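Glutathione-specific gamma-glutamylcyclotransferase (Saccharomyces cerevisiae S288c, PDB 5HWK) catalyses the cleavage of glutathione into 5-oxo-L-proline and the dipeptide Cys-Gly, acting on no other gamma-glutamyl peptide. Local coordinates at residues Thr25-His33 / Val126-Glu137. Sequence-based numbering, arbitrary orientation.
Sequences THRIPAIIH and VHLETNREHEAE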
# COMPACT_ATOMS: atom_id res chain seq x y z
N THR A 25 -15.07 -8.90 8.32
CA THR A 25 -15.46 -9.00 9.72
C THR A 25 -14.41 -8.53 10.71
O THR A 25 -14.71 -8.45 11.92
CB THR A 25 -15.88 -10.42 10.11
OG1 THR A 25 -14.76 -11.26 9.89
CG2 THR A 25 -17.05 -10.91 9.27
N HIS A 26 -13.19 -8.22 10.25
CA HIS A 26 -12.18 -7.50 11.02
C HIS A 26 -11.52 -6.49 10.09
O HIS A 26 -11.33 -6.76 8.89
CB HIS A 26 -11.07 -8.44 11.51
CG HIS A 26 -11.54 -9.53 12.41
ND1 HIS A 26 -11.58 -9.40 13.77
CD2 HIS A 26 -12.02 -10.76 12.12
CE1 HIS A 26 -12.03 -10.53 14.30
NE2 HIS A 26 -12.32 -11.36 13.32
N ARG A 27 -11.12 -5.36 10.67
CA ARG A 27 -10.35 -4.32 9.96
C ARG A 27 -9.34 -3.82 10.99
O ARG A 27 -9.71 -3.12 11.93
CB ARG A 27 -11.25 -3.17 9.49
CG ARG A 27 -10.47 -2.09 8.84
CD ARG A 27 -11.37 -0.90 8.42
NE ARG A 27 -10.68 0.12 7.63
CZ ARG A 27 -10.03 1.15 8.16
NH1 ARG A 27 -9.98 1.28 9.48
NH2 ARG A 27 -9.46 2.07 7.36
N ILE A 28 -8.09 -4.22 10.84
CA ILE A 28 -7.06 -3.97 11.85
C ILE A 28 -6.05 -2.98 11.27
O ILE A 28 -5.40 -3.30 10.27
CB ILE A 28 -6.34 -5.27 12.23
CG1 ILE A 28 -7.32 -6.31 12.78
CG2 ILE A 28 -5.17 -4.95 13.18
CD1 ILE A 28 -6.66 -7.62 13.09
N PRO A 29 -5.88 -1.79 11.87
CA PRO A 29 -4.82 -0.87 11.42
C PRO A 29 -3.49 -1.58 11.57
O PRO A 29 -3.26 -2.30 12.54
CB PRO A 29 -4.92 0.30 12.40
CG PRO A 29 -6.25 0.20 13.00
CD PRO A 29 -6.60 -1.24 13.03
N ALA A 30 -2.61 -1.40 10.60
CA ALA A 30 -1.42 -2.24 10.58
C ALA A 30 -0.20 -1.47 10.13
O ALA A 30 -0.25 -0.72 9.14
CB ALA A 30 -1.59 -3.43 9.62
N ILE A 31 0.90 -1.70 10.84
CA ILE A 31 2.23 -1.41 10.34
C ILE A 31 2.65 -2.66 9.58
O ILE A 31 2.86 -3.72 10.18
CB ILE A 31 3.19 -1.10 11.50
CG1 ILE A 31 2.66 0.06 12.36
CG2 ILE A 31 4.61 -0.88 10.98
CD1 ILE A 31 3.51 0.32 13.60
N ILE A 32 2.73 -2.55 8.26
CA ILE A 32 3.08 -3.67 7.39
C ILE A 32 4.58 -3.61 7.16
O ILE A 32 5.08 -2.62 6.62
CB ILE A 32 2.32 -3.57 6.06
CG1 ILE A 32 0.80 -3.44 6.30
CG2 ILE A 32 2.63 -4.75 5.17
CD1 ILE A 32 0.05 -2.92 5.05
N HIS A 33 5.30 -4.67 7.53
CA HIS A 33 6.73 -4.71 7.31
C HIS A 33 7.06 -5.41 6.01
O HIS A 33 6.30 -6.27 5.54
CB HIS A 33 7.40 -5.45 8.46
CG HIS A 33 7.40 -4.68 9.73
ND1 HIS A 33 8.48 -3.94 10.15
CD2 HIS A 33 6.44 -4.52 10.68
CE1 HIS A 33 8.20 -3.37 11.31
NE2 HIS A 33 6.97 -3.70 11.65
N VAL A 126 3.25 -11.97 6.09
CA VAL A 126 3.72 -10.64 6.46
C VAL A 126 3.79 -10.44 7.97
O VAL A 126 2.93 -10.91 8.73
CB VAL A 126 2.87 -9.54 5.79
CG1 VAL A 126 1.46 -9.57 6.26
CG2 VAL A 126 3.50 -8.20 6.02
N HIS A 127 4.85 -9.77 8.41
CA HIS A 127 4.98 -9.31 9.78
C HIS A 127 4.23 -7.99 9.96
O HIS A 127 4.57 -6.97 9.33
CB HIS A 127 6.46 -9.12 10.13
CG HIS A 127 6.68 -8.58 11.51
ND1 HIS A 127 7.72 -7.73 11.82
CD2 HIS A 127 5.99 -8.77 12.66
CE1 HIS A 127 7.66 -7.42 13.10
NE2 HIS A 127 6.62 -8.04 13.63
N LEU A 128 3.24 -7.99 10.85
CA LEU A 128 2.37 -6.86 11.12
C LEU A 128 2.50 -6.43 12.57
O LEU A 128 2.70 -7.26 13.46
CB LEU A 128 0.92 -7.23 10.88
CG LEU A 128 0.58 -7.66 9.45
CD1 LEU A 128 -0.88 -8.01 9.35
CD2 LEU A 128 0.95 -6.57 8.45
N GLU A 129 2.33 -5.14 12.81
CA GLU A 129 2.12 -4.62 14.15
C GLU A 129 0.90 -3.72 14.11
O GLU A 129 0.50 -3.22 13.05
CB GLU A 129 3.29 -3.75 14.64
CG GLU A 129 4.66 -4.40 14.69
CD GLU A 129 5.76 -3.35 14.79
OE1 GLU A 129 6.20 -2.83 13.73
OE2 GLU A 129 6.16 -3.03 15.92
N THR A 130 0.31 -3.49 15.28
CA THR A 130 -0.86 -2.64 15.38
C THR A 130 -0.83 -1.86 16.69
O THR A 130 0.12 -1.96 17.48
CB THR A 130 -2.14 -3.46 15.21
OG1 THR A 130 -3.26 -2.57 15.11
CG2 THR A 130 -2.33 -4.37 16.40
N ASN A 131 -1.86 -1.05 16.91
CA ASN A 131 -1.92 -0.23 18.11
C ASN A 131 -2.40 -1.04 19.30
O ASN A 131 -2.78 -2.21 19.19
CB ASN A 131 -2.76 1.04 17.89
CG ASN A 131 -4.18 0.74 17.41
OD1 ASN A 131 -4.77 -0.29 17.74
ND2 ASN A 131 -4.74 1.66 16.62
N ARG A 132 -2.35 -0.41 20.48
CA ARG A 132 -2.80 -1.09 21.69
C ARG A 132 -4.25 -1.52 21.57
O ARG A 132 -4.62 -2.61 22.01
N GLU A 133 -5.08 -0.68 20.93
CA GLU A 133 -6.50 -0.98 20.84
C GLU A 133 -6.76 -2.29 20.11
O GLU A 133 -7.76 -2.96 20.41
CB GLU A 133 -7.24 0.18 20.16
N HIS A 134 -5.88 -2.70 19.19
CA HIS A 134 -6.09 -3.89 18.38
C HIS A 134 -5.08 -5.01 18.62
O HIS A 134 -5.17 -6.04 17.95
CB HIS A 134 -6.10 -3.54 16.88
CG HIS A 134 -7.23 -2.65 16.46
ND1 HIS A 134 -7.17 -1.27 16.58
CD2 HIS A 134 -8.43 -2.93 15.90
CE1 HIS A 134 -8.29 -0.75 16.11
NE2 HIS A 134 -9.07 -1.73 15.69
N GLU A 135 -4.13 -4.85 19.54
CA GLU A 135 -3.10 -5.87 19.75
C GLU A 135 -3.69 -7.25 20.02
O GLU A 135 -3.23 -8.26 19.47
CB GLU A 135 -2.17 -5.44 20.90
N ALA A 136 -4.70 -7.33 20.88
CA ALA A 136 -5.30 -8.62 21.20
C ALA A 136 -5.95 -9.25 19.98
O ALA A 136 -5.86 -10.46 19.76
CB ALA A 136 -6.33 -8.46 22.32
N GLU A 137 -6.65 -8.44 19.19
CA GLU A 137 -7.26 -8.91 17.95
C GLU A 137 -6.20 -9.40 16.97
O GLU A 137 -6.34 -10.48 16.36
CB GLU A 137 -8.08 -7.76 17.35
CG GLU A 137 -8.90 -8.15 16.15
CD GLU A 137 -9.70 -6.98 15.61
OE1 GLU A 137 -9.52 -5.85 16.12
OE2 GLU A 137 -10.49 -7.19 14.68
O HOH W 1 -11.89 -5.09 13.41
O HOH W 2 -11.75 -3.02 14.25
O HOH W 3 6.92 -8.73 6.64
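Ile31 and Glu129 form a hydrogen-bonded pair between antiparallel strands 26-33 and 119-129, in the main sheet of the gamma-glutamylcyclotransferase fold. Ile31 N bonds Glu129 O at 2.7 Å, and Glu129 N bonds Ile31 O. His33 N continues the ladder to His127 O. Past the strand end, Thr130 OG1 donates to Pro29 O at 2.6 Å.

On the sheet face of Ile32 and Leu128, Leu128 CD2 lies against Ile32 CG1, and Val126 CG2 meets Ile32 CG2. The Ile32 side chain is about 4 Å from that of Leu11, a probable substrate-binding residue on strand 8-12.

The His33 and His127 rings form an offset stack, centroids 4.5 Å apart and planes at 20°. Asp88 bonds both: its OD1 to His127 ND1, its backbone O to His33 ND1. His33 NE2 and Glu129 OE1 are modelled 2.4 Å apart, a hydrogen bond of doubtful exact length.

Pro29 CD sits over the centre of the His134 ring in a CH-pi contact. In-plane donation from His134 ND1 to Asn131 OD1 (2.8 Å) fixes the ring's rotation. With an alanine here, Pro29 CD is likely to lose the ring face it packs on, and Asn131 OD1 its bond from the ring.

Glu137, on helix 135-144, sends its extended chain (chi1 -173°, CG turned away from the backbone N) past Ile28. There His26 ND1 donates to the anti lone pair of Glu137 OE2 at 2.6 Å, the oxygen only 5° out of the ring plane.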